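Local coordinates for protein UTP-glucose-1-phosphate uridylyltransferase 2 (Trypanosoma brucei, PDB 3GUE) that probably catalyses the transfer of a uridylyl group from UTP to glucose 1-phosphate, giving UDP-glucose and diphosphate, and binds UDP-glucose, at residues A14-M19 and K27-F32; S22-K27 and C184-P189; L33-L38 and L348-G353. One frame throughout, in Å; residues are numbered along the deposited sequence.

Contact 1: A14-M19 and K27-F32; sequences ACLEKM and KCIHIF
Residues 14-19 and 27-32 are turns of two successive helices, 10-21 and 26-40, that run nearly antiparallel at 162°, their axes 10.5 Å apart at closest approach; the CA atoms of Leu16 and Ile29 come nearest, at 6.6 Å. Met19 makes much of the contact, touching Cys28, Ile29 and Phe32. Its CB rests against Ile29 CG1 at 3.6 Å, and the two side chains pass alongside each other in opposite directions. The Met19 chain bends at its last torsion, which turns CE back over the Ile29 backbone, 3.8 Å from Ile29 CA, while SD is delivered to the aromatic ring of Phe32. This Met-aromatic contact is oblique: SD lies 4.4 Å from the Phe32 centroid and 37° off the ring normal. Met19 CE also meets Cys28 SG, at 4.2 Å, and Cys28 and Phe32 line a pocket that holds dimercaptobutanediol. One helical turn earlier, Cys15 SG lies at the edge of the Phe32 ring, in its plane, while Cys15 CB comes obliquely to within 3.7 Å of Phe32 CE2. The ring reaches across to both sulfur residues because its CG is anti to the backbone N (chi1 177°). Leu16 CG makes a looser contact with Ile29 CG2, 4.3 Å away. Strand 165-169 lies beneath the pair: its Val165 and Ile168 touch Phe32 and its Pro166 touches Met19, so the hairpin of helices packs on a sheet. An unbranched, flexible methionine can lie between a beta-branched isoleucine and a flat ring, touching both, and the small cysteine lets the ring edge come close to its helix. With no hydrogen bond between the segments, cohesion rests on dispersion and on polarisable sulfur beside an aromatic ring, in a largely buried, apolar setting.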
loop_
_atom_site.group_PDB
_atom_site.type_symbol
_atom_site.label_atom_id
_atom_site.label_comp_id
_atom_site.label_asym_id
_atom_site.label_seq_id
_atom_site.Cartn_x
_atom_site.Cartn_y
_atom_site.Cartn_z
ATOM N N ALA A 14 -4.294 26.110 -16.095
ATOM C CA ALA A 14 -5.365 25.159 -16.385
ATOM C C ALA A 14 -5.584 24.128 -15.248
ATOM O O ALA A 14 -6.746 23.864 -14.887
ATOM C CB ALA A 14 -5.119 24.446 -17.752
ATOM N N CYS A 15 -4.495 23.566 -14.696
ATOM C CA CYS A 15 -4.582 22.631 -13.556
ATOM C C CYS A 15 -5.133 23.378 -12.349
ATOM O O CYS A 15 -5.963 22.849 -11.616
ATOM C CB CYS A 15 -3.234 21.974 -13.176
ATOM S SG CYS A 15 -2.462 20.958 -14.476
ATOM N N LEU A 16 -4.679 24.613 -12.181
ATOM C CA LEU A 16 -5.039 25.425 -11.004
ATOM C C LEU A 16 -6.524 25.648 -10.970
ATOM O O LEU A 16 -7.170 25.413 -9.939
ATOM C CB LEU A 16 -4.286 26.767 -11.009
ATOM C CG LEU A 16 -4.511 27.756 -9.860
ATOM C CD1 LEU A 16 -3.356 28.717 -9.832
ATOM C CD2 LEU A 16 -5.837 28.540 -10.022
ATOM N N GLU A 17 -7.064 26.090 -12.114
ATOM C CA GLU A 17 -8.455 26.465 -12.234
ATOM C C GLU A 17 -9.357 25.265 -12.117
ATOM O O GLU A 17 -10.384 25.342 -11.461
ATOM C CB GLU A 17 -8.711 27.238 -13.547
ATOM C CG GLU A 17 -8.239 28.694 -13.514
ATOM C CD GLU A 17 -8.372 29.456 -14.848
ATOM O OE1 GLU A 17 -8.656 28.856 -15.908
ATOM O OE2 GLU A 17 -8.177 30.691 -14.818
ATOM N N LYS A 18 -8.965 24.148 -12.740
ATOM C CA LYS A 18 -9.721 22.901 -12.646
ATOM C C LYS A 18 -9.756 22.365 -11.205
ATOM O O LYS A 18 -10.773 21.802 -10.781
ATOM C CB LYS A 18 -9.113 21.839 -13.576
ATOM C CG LYS A 18 -9.883 20.520 -13.641
ATOM C CD LYS A 18 -9.317 19.575 -14.700
ATOM C CE LYS A 18 -10.358 18.518 -15.133
ATOM N NZ LYS A 18 -9.807 17.768 -16.312
ATOM N N MET A 19 -8.644 22.504 -10.472
ATOM C CA MET A 19 -8.584 22.068 -9.065
ATOM C C MET A 19 -9.460 22.931 -8.158
ATOM O O MET A 19 -10.252 22.421 -7.349
ATOM C CB MET A 19 -7.139 22.023 -8.549
ATOM C CG MET A 19 -6.309 20.896 -9.181
ATOM S SD MET A 19 -4.546 20.926 -8.849
ATOM C CE MET A 19 -4.454 20.014 -7.336
ATOM N N LYS A 27 -3.390 24.265 -0.160
ATOM C CA LYS A 27 -1.994 23.819 -0.049
ATOM C C LYS A 27 -1.686 22.654 -0.982
ATOM O O LYS A 27 -0.591 22.573 -1.501
ATOM C CB LYS A 27 -1.577 23.520 1.386
ATOM C CG LYS A 27 -1.369 24.746 2.242
ATOM C CD LYS A 27 -0.059 25.480 1.967
ATOM C CE LYS A 27 0.097 26.624 2.963
ATOM N NZ LYS A 27 1.198 27.563 2.613
ATOM N N CYS A 28 -2.657 21.768 -1.203
ATOM C CA CYS A 28 -2.480 20.668 -2.167
ATOM C C CYS A 28 -2.259 21.209 -3.596
ATOM O O CYS A 28 -1.372 20.731 -4.320
ATOM C CB CYS A 28 -3.657 19.690 -2.123
ATOM S SG CYS A 28 -3.672 18.530 -3.513
ATOM N N ILE A 29 -3.052 22.205 -3.994
ATOM C CA ILE A 29 -2.892 22.848 -5.311
ATOM C C ILE A 29 -1.458 23.393 -5.431
ATOM O O ILE A 29 -0.757 23.089 -6.384
ATOM C CB ILE A 29 -3.962 23.939 -5.580
ATOM C CG1 ILE A 29 -5.370 23.312 -5.630
ATOM C CG2 ILE A 29 -3.641 24.716 -6.891
ATOM C CD1 ILE A 29 -6.514 24.277 -5.518
ATOM N N HIS A 30 -1.032 24.151 -4.427
ATOM C CA HIS A 30 0.325 24.714 -4.354
ATOM C C HIS A 30 1.455 23.660 -4.468
ATOM O O HIS A 30 2.379 23.830 -5.259
ATOM C CB HIS A 30 0.438 25.591 -3.094
ATOM C CG HIS A 30 1.826 26.056 -2.776
ATOM N ND1 HIS A 30 2.309 26.112 -1.487
ATOM C CD2 HIS A 30 2.830 26.492 -3.572
ATOM C CE1 HIS A 30 3.555 26.554 -1.503
ATOM N NE2 HIS A 30 3.893 26.795 -2.756
ATOM N N ILE A 31 1.388 22.598 -3.662
ATOM C CA ILE A 31 2.342 21.487 -3.726
ATOM C C ILE A 31 2.313 20.817 -5.126
ATOM O O ILE A 31 3.366 20.546 -5.709
ATOM C CB ILE A 31 2.068 20.444 -2.598
ATOM C CG1 ILE A 31 2.104 21.122 -1.209
ATOM C CG2 ILE A 31 3.037 19.243 -2.673
ATOM C CD1 ILE A 31 1.903 20.145 -0.005
ATOM N N PHE A 32 1.122 20.565 -5.659
ATOM C CA PHE A 32 0.983 20.007 -7.009
ATOM C C PHE A 32 1.649 20.871 -8.096
ATOM O O PHE A 32 2.297 20.340 -8.995
ATOM C CB PHE A 32 -0.500 19.729 -7.354
ATOM C CG PHE A 32 -0.717 19.213 -8.779
ATOM C CD1 PHE A 32 -0.613 17.857 -9.067
ATOM C CD2 PHE A 32 -0.999 20.102 -9.827
ATOM C CE1 PHE A 32 -0.785 17.394 -10.374
ATOM C CE2 PHE A 32 -1.162 19.650 -11.124
ATOM C CZ PHE A 32 -1.067 18.306 -11.404
#

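Contact 2: S22-K27 and C184-P189. With UPG (uridine-5'-diphosphate-glucose), chain C.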
loop_
_atom_site.group_PDB
_atom_site.type_symbol
_atom_site.label_atom_id
_atom_site.label_comp_id
_atom_site.label_asym_id
_atom_site.label_seq_id
_atom_site.Cartn_x
_atom_site.Cartn_y
_atom_site.Cartn_z
ATOM N N SER A 22 -13.146 22.215 -8.435
ATOM C CA SER A 22 -13.615 20.989 -7.798
ATOM C C SER A 22 -13.456 20.986 -6.283
ATOM O O SER A 22 -13.741 19.975 -5.648
ATOM C CB SER A 22 -12.938 19.751 -8.401
ATOM O OG SER A 22 -13.747 19.176 -9.425
ATOM N N GLY A 23 -13.007 22.094 -5.699
ATOM C CA GLY A 23 -12.935 22.200 -4.237
ATOM C C GLY A 23 -11.664 21.664 -3.579
ATOM O O GLY A 23 -11.628 21.452 -2.360
ATOM N N VAL A 24 -10.624 21.468 -4.385
ATOM C CA VAL A 24 -9.321 20.985 -3.911
ATOM C C VAL A 24 -8.627 21.952 -2.931
ATOM O O VAL A 24 -8.612 23.185 -3.116
ATOM C CB VAL A 24 -8.386 20.629 -5.110
ATOM C CG1 VAL A 24 -7.083 20.002 -4.627
ATOM C CG2 VAL A 24 -9.116 19.667 -6.085
ATOM N N GLU A 25 -8.047 21.362 -1.895
ATOM C CA GLU A 25 -7.424 22.103 -0.802
ATOM C C GLU A 25 -6.299 22.994 -1.361
ATOM O O GLU A 25 -5.501 22.553 -2.187
ATOM C CB GLU A 25 -6.938 21.118 0.276
ATOM C CG GLU A 25 -6.560 21.774 1.596
ATOM C CD GLU A 25 -5.183 22.382 1.535
ATOM O OE1 GLU A 25 -4.313 21.769 0.891
ATOM O OE2 GLU A 25 -4.975 23.476 2.101
ATOM N N GLU A 26 -6.296 24.261 -0.938
ATOM C CA GLU A 26 -5.301 25.275 -1.335
ATOM C C GLU A 26 -3.824 24.833 -1.284
ATOM O O GLU A 26 -3.073 25.015 -2.256
ATOM C CB GLU A 26 -5.528 26.558 -0.497
ATOM C CG GLU A 26 -4.281 27.162 0.204
ATOM C CD GLU A 26 -4.449 27.352 1.731
ATOM O OE1 GLU A 26 -5.605 27.388 2.241
ATOM O OE2 GLU A 26 -3.412 27.479 2.438
ATOM N N LYS A 27 -3.390 24.265 -0.160
ATOM C CA LYS A 27 -1.994 23.819 -0.049
ATOM C C LYS A 27 -1.686 22.654 -0.982
ATOM O O LYS A 27 -0.591 22.573 -1.501
ATOM C CB LYS A 27 -1.577 23.520 1.386
ATOM C CG LYS A 27 -1.369 24.746 2.242
ATOM C CD LYS A 27 -0.059 25.480 1.967
ATOM C CE LYS A 27 0.097 26.624 2.963
ATOM N NZ LYS A 27 1.198 27.563 2.613
ATOM N N CYS A 184 -12.259 9.562 -14.716
ATOM C CA CYS A 184 -10.908 9.169 -15.118
ATOM C C CYS A 184 -9.918 10.328 -15.244
ATOM O O CYS A 184 -8.724 10.063 -15.428
ATOM C CB CYS A 184 -10.922 8.406 -16.449
ATOM S SG CYS A 184 -11.750 6.796 -16.371
ATOM N N GLU A 185 -10.403 11.581 -15.155
ATOM C CA GLU A 185 -9.574 12.803 -15.282
ATOM C C GLU A 185 -8.756 13.139 -14.007
ATOM O O GLU A 185 -7.931 14.069 -14.003
ATOM C CB GLU A 185 -10.442 14.008 -15.669
ATOM C CG GLU A 185 -11.158 13.903 -17.046
ATOM C CD GLU A 185 -12.170 15.025 -17.319
ATOM O OE1 GLU A 185 -12.345 15.949 -16.480
ATOM O OE2 GLU A 185 -12.806 14.971 -18.387
ATOM N N TRP A 186 -9.006 12.383 -12.939
ATOM C CA TRP A 186 -8.506 12.683 -11.601
ATOM C C TRP A 186 -7.843 11.466 -10.970
ATOM O O TRP A 186 -8.287 10.352 -11.230
ATOM C CB TRP A 186 -9.681 13.060 -10.696
ATOM C CG TRP A 186 -10.308 14.308 -11.086
ATOM C CD1 TRP A 186 -11.364 14.468 -11.945
ATOM C CD2 TRP A 186 -9.933 15.612 -10.649
ATOM N NE1 TRP A 186 -11.671 15.801 -12.057
ATOM C CE2 TRP A 186 -10.812 16.527 -11.275
ATOM C CE3 TRP A 186 -8.939 16.099 -9.781
ATOM C CZ2 TRP A 186 -10.723 17.903 -11.077
ATOM C CZ3 TRP A 186 -8.842 17.464 -9.581
ATOM C CH2 TRP A 186 -9.757 18.361 -10.215
ATOM N N VAL A 187 -6.834 11.695 -10.124
ATOM C CA VAL A 187 -6.294 10.648 -9.198
ATOM C C VAL A 187 -5.948 11.204 -7.824
ATOM O O VAL A 187 -5.465 12.322 -7.748
ATOM C CB VAL A 187 -5.000 9.980 -9.699
ATOM C CG1 VAL A 187 -5.314 8.878 -10.662
ATOM C CG2 VAL A 187 -4.034 11.002 -10.294
ATOM N N PRO A 188 -6.138 10.392 -6.748
ATOM C CA PRO A 188 -5.607 10.754 -5.422
ATOM C C PRO A 188 -4.081 10.848 -5.565
ATOM O O PRO A 188 -3.503 10.023 -6.282
ATOM C CB PRO A 188 -5.999 9.555 -4.532
ATOM C CG PRO A 188 -6.255 8.420 -5.486
ATOM C CD PRO A 188 -6.834 9.091 -6.711
ATOM N N PRO A 189 -3.439 11.837 -4.913
ATOM C CA PRO A 189 -2.009 12.078 -5.192
ATOM C C PRO A 189 -0.978 11.179 -4.452
ATOM O O PRO A 189 0.165 11.603 -4.246
ATOM C CB PRO A 189 -1.838 13.535 -4.785
ATOM C CG PRO A 189 -2.874 13.784 -3.734
ATOM C CD PRO A 189 -3.985 12.792 -3.915
HETATM N N1 UPG C . -3.551 4.742 -1.111
HETATM C C2 UPG C . -4.181 5.899 -0.610
HETATM N N3 UPG C . -4.076 7.054 -1.364
HETATM C C4 UPG C . -3.393 7.118 -2.555
HETATM C C5 UPG C . -2.747 5.978 -3.050
HETATM C C6 UPG C . -2.815 4.786 -2.336
HETATM O O2 UPG C . -4.843 5.945 0.438
HETATM O O4 UPG C . -3.379 8.204 -3.151
HETATM C C1C UPG C . -3.629 3.464 -0.332
HETATM C C2C UPG C . -4.009 2.154 -1.030
HETATM O O2C UPG C . -5.433 2.043 -1.168
HETATM C C3C UPG C . -3.482 1.150 -0.007
HETATM C C4C UPG C . -2.189 1.803 0.454
HETATM O O4C UPG C . -2.300 3.222 0.161
HETATM O O3C UPG C . -4.377 1.105 1.102
HETATM C C5C UPG C . -0.952 1.256 -0.331
HETATM O O5C UPG C . -0.938 1.610 -1.688
HETATM P PA UPG C . -0.478 0.555 -2.818
HETATM O O1A UPG C . -1.217 -0.699 -2.495
HETATM O O2A UPG C . -0.572 1.123 -4.168
HETATM O O3A UPG C . 1.099 0.307 -2.417
HETATM P PB UPG C . 2.396 1.133 -2.948
HETATM O O1B UPG C . 2.149 2.567 -2.723
HETATM O O2B UPG C . 2.821 0.657 -4.302
HETATM O O3B UPG C . 3.493 0.527 -1.945
HETATM C "C1'" UPG C . 3.371 0.811 -0.503
HETATM C "C2'" UPG C . 4.624 1.541 -0.040
HETATM C "C3'" UPG C . 5.820 0.658 -0.372
HETATM C "C4'" UPG C . 5.679 -0.676 0.379
HETATM C "C5'" UPG C . 4.343 -1.366 0.001
HETATM C "C6'" UPG C . 4.045 -2.498 0.949
HETATM O "O2'" UPG C . 4.766 2.809 -0.705
HETATM O "O3'" UPG C . 7.013 1.351 -0.047
HETATM O "O4'" UPG C . 6.767 -1.537 0.080
HETATM O "O5'" UPG C . 3.200 -0.476 0.124
HETATM O "O6'" UPG C . 3.043 -3.340 0.374
#
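The turn that joins helix 10-21 to helix 26-40 here meets the edge strand 186-187 of a four-stranded antiparallel sheet, and the indole of Trp186 makes the contact from the strand side. Ser22 and Val24 touch its six-membered ring obliquely: Ser22 OG lies 3.7 Å from Trp186 CZ2, and Val24 CG2 lies 4.1 Å from Trp186 CZ3. Val24 approaches from the direction opposite to Trp186, its CG1 anti to the backbone N (chi1 -175°), which leaves CG2 to meet the ring. Between the two, Gly23 ends the first helix in a Schellman motif; its positive phi (86°) would press a side chain against the preceding carbonyl oxygen. Glu25 then N-caps the second helix: its OE2 accepts from Lys27 N at 2.9 Å in a nearly straight bond (165°) that arrives from above the carboxylate plane, and its OE1 accepts from Cys28 N, so both oxygens serve N-H groups of the first turn. Just beyond the strand, Pro188 CB comes within 3.3 Å of the uracil oxygen O4 of UDP-glucose. A broad indole offers enough surface for a serine, a valine and an arginine at once. No hydrogen bond joins the two segments; their contact is van der Waals against the indole, with Arg164 reaching both partners, by a cation-pi contact with Trp186 and a weak hydrogen bond to Ser22 OG.

Contact 3: L33-L38 and L348-G353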
loop_
_atom_site.group_PDB
_atom_site.type_symbol
_atom_site.label_atom_id
_atom_site.label_comp_id
_atom_site.label_asym_id
_atom_site.label_seq_id
_atom_site.Cartn_x
_atom_site.Cartn_y
_atom_site.Cartn_z
ATOM N N LEU A 33 1.481 22.189 -8.020
ATOM C CA LEU A 33 1.983 23.071 -9.074
ATOM C C LEU A 33 3.499 23.229 -8.979
ATOM O O LEU A 33 4.156 23.448 -9.991
ATOM C CB LEU A 33 1.258 24.433 -9.108
ATOM C CG LEU A 33 -0.213 24.384 -9.522
ATOM C CD1 LEU A 33 -0.881 25.731 -9.399
ATOM C CD2 LEU A 33 -0.314 23.874 -10.937
ATOM N N ILE A 34 4.032 23.069 -7.762
ATOM C CA ILE A 34 5.477 22.902 -7.537
ATOM C C ILE A 34 5.984 21.707 -8.337
ATOM O O ILE A 34 6.915 21.854 -9.140
ATOM C CB ILE A 34 5.809 22.721 -6.018
ATOM C CG1 ILE A 34 5.755 24.081 -5.325
ATOM C CG2 ILE A 34 7.179 22.075 -5.809
ATOM C CD1 ILE A 34 5.508 24.016 -3.829
ATOM N N GLN A 35 5.365 20.540 -8.115
ATOM C CA GLN A 35 5.714 19.303 -8.815
ATOM C C GLN A 35 5.526 19.387 -10.339
ATOM O O GLN A 35 6.338 18.843 -11.093
ATOM C CB GLN A 35 4.883 18.129 -8.286
ATOM C CG GLN A 35 4.943 17.895 -6.778
ATOM C CD GLN A 35 3.973 16.839 -6.333
ATOM O OE1 GLN A 35 2.873 16.725 -6.885
ATOM N NE2 GLN A 35 4.373 16.040 -5.349
ATOM N N HIS A 36 4.424 20.025 -10.754
ATOM C CA HIS A 36 4.089 20.356 -12.153
ATOM C C HIS A 36 5.166 21.158 -12.884
ATOM O O HIS A 36 5.540 20.815 -14.037
ATOM C CB HIS A 36 2.779 21.166 -12.210
ATOM C CG HIS A 36 2.127 21.176 -13.558
ATOM N ND1 HIS A 36 2.623 21.889 -14.622
ATOM C CD2 HIS A 36 1.017 20.545 -14.011
ATOM C CE1 HIS A 36 1.835 21.715 -15.671
ATOM N NE2 HIS A 36 0.851 20.904 -15.323
ATOM N N ALA A 37 5.593 22.264 -12.257
ATOM C CA ALA A 37 6.819 22.962 -12.664
ATOM C C ALA A 37 7.964 21.988 -12.939
ATOM O O ALA A 37 8.530 22.045 -14.020
ATOM C CB ALA A 37 7.239 23.991 -11.637
ATOM N N LEU A 38 8.249 21.061 -12.006
ATOM C CA LEU A 38 9.399 20.149 -12.132
ATOM C C LEU A 38 9.275 19.228 -13.324
ATOM O O LEU A 38 10.198 19.129 -14.129
ATOM C CB LEU A 38 9.638 19.305 -10.865
ATOM C CG LEU A 38 10.082 20.009 -9.576
ATOM C CD1 LEU A 38 10.425 18.977 -8.537
ATOM C CD2 LEU A 38 11.237 20.999 -9.805
ATOM N N LEU A 348 1.101 12.462 -10.881
ATOM C CA LEU A 348 2.069 12.974 -9.926
ATOM C C LEU A 348 1.610 12.506 -8.532
ATOM O O LEU A 348 0.467 12.714 -8.151
ATOM C CB LEU A 348 2.144 14.495 -10.002
ATOM C CG LEU A 348 2.442 15.169 -11.340
ATOM C CD1 LEU A 348 2.724 16.646 -11.113
ATOM C CD2 LEU A 348 3.581 14.527 -12.099
ATOM N N GLU A 349 2.505 11.833 -7.809
ATOM C CA GLU A 349 2.155 11.136 -6.571
ATOM C C GLU A 349 3.342 11.162 -5.629
ATOM O O GLU A 349 4.492 11.148 -6.089
ATOM C CB GLU A 349 1.839 9.663 -6.852
ATOM C CG GLU A 349 0.522 9.386 -7.552
ATOM C CD GLU A 349 0.697 8.399 -8.681
ATOM O OE1 GLU A 349 1.847 8.256 -9.131
ATOM O OE2 GLU A 349 -0.290 7.767 -9.110
ATOM N N VAL A 350 3.057 11.169 -4.324
ATOM C CA VAL A 350 4.068 10.951 -3.279
ATOM C C VAL A 350 3.757 9.748 -2.376
ATOM O O VAL A 350 2.596 9.327 -2.262
ATOM C CB VAL A 350 4.219 12.188 -2.370
ATOM C CG1 VAL A 350 5.015 13.258 -3.061
ATOM C CG2 VAL A 350 2.836 12.721 -1.950
ATOM N N ALA A 351 4.800 9.206 -1.730
ATOM C CA ALA A 351 4.678 8.028 -0.835
ATOM C C ALA A 351 4.958 8.446 0.627
ATOM O O ALA A 351 5.934 9.169 0.916
ATOM C CB ALA A 351 5.627 6.953 -1.262
ATOM N N MET A 352 4.121 7.981 1.545
ATOM C CA MET A 352 4.252 8.419 2.938
ATOM C C MET A 352 5.602 7.969 3.527
ATOM O O MET A 352 6.119 8.585 4.464
ATOM C CB MET A 352 3.052 7.999 3.775
ATOM C CG MET A 352 2.909 6.505 3.936
ATOM S SD MET A 352 1.853 6.129 5.335
ATOM C CE MET A 352 2.353 4.444 5.631
ATOM N N GLY A 353 6.198 6.934 2.941
ATOM C CA GLY A 353 7.438 6.374 3.481
ATOM C C GLY A 353 8.609 7.308 3.222
ATOM O O GLY A 353 9.610 7.241 3.909
#
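This is a helix-on-strand contact, in which residues 33-38 of helix 26-40 lie against residues 348-350, in the region of strand 344-349, an inner strand of the four-stranded antiparallel sheet. Leu348 and Gln35 slide past each other in opposite directions. Leu348 CD1 tucks in 3.9 Å from Gln35 CB and 3.8 Å from His36 N, so a methyl group rests against the helix backbone. Gln35 runs extended beyond CG, with CG anti to the carbonyl carbon (chi1 -55°), and this carries its amide along the strand: OE1 is 3.9 Å from Leu348 CB, and NE2 is 3.7 Å from Val350 CG1. The Gln35 and Val350 side chains cross at about a right angle. The amide needs polar partners too, and NE2 makes a weak hydrogen bond to a bound dimercaptobutanediol, probably from the crystallisation liquor. His36 turns aside and gives its NE2 to Phe173 O. A long glutamine can thus be apolar along its stem and polar at its end, whereas leucine and valine supply the greasy wall. Together Gln35, Leu348 and Val350 line the pocket that holds this small molecule, formed between the helix and the sheet.

Helix 26-40 supplies residues 27-32 and 33-38 to contacts 1 and 3, and its start, Glu26 and Lys27, closes the 22-27 segment of contact 2. Contacts 1 and 2 have centres 8 Å apart and are joined by a salt bridge from Lys18 NZ to Glu185 OE1, 3.1 Å. Contacts 1 and 3 meet where Phe32 CE1 packs on Leu348 CD1 at 3.7 Å, and contacts 2 and 3 where Pro189 O lies 2.9 Å from Val350 N, a probable hydrogen bond. The dimercaptobutanediol pocket draws on all three. Pro188 in contact 2 touches UDP-glucose, whereas the nearest atoms of the Val350 side chain and that ligand are about 8 Å apart.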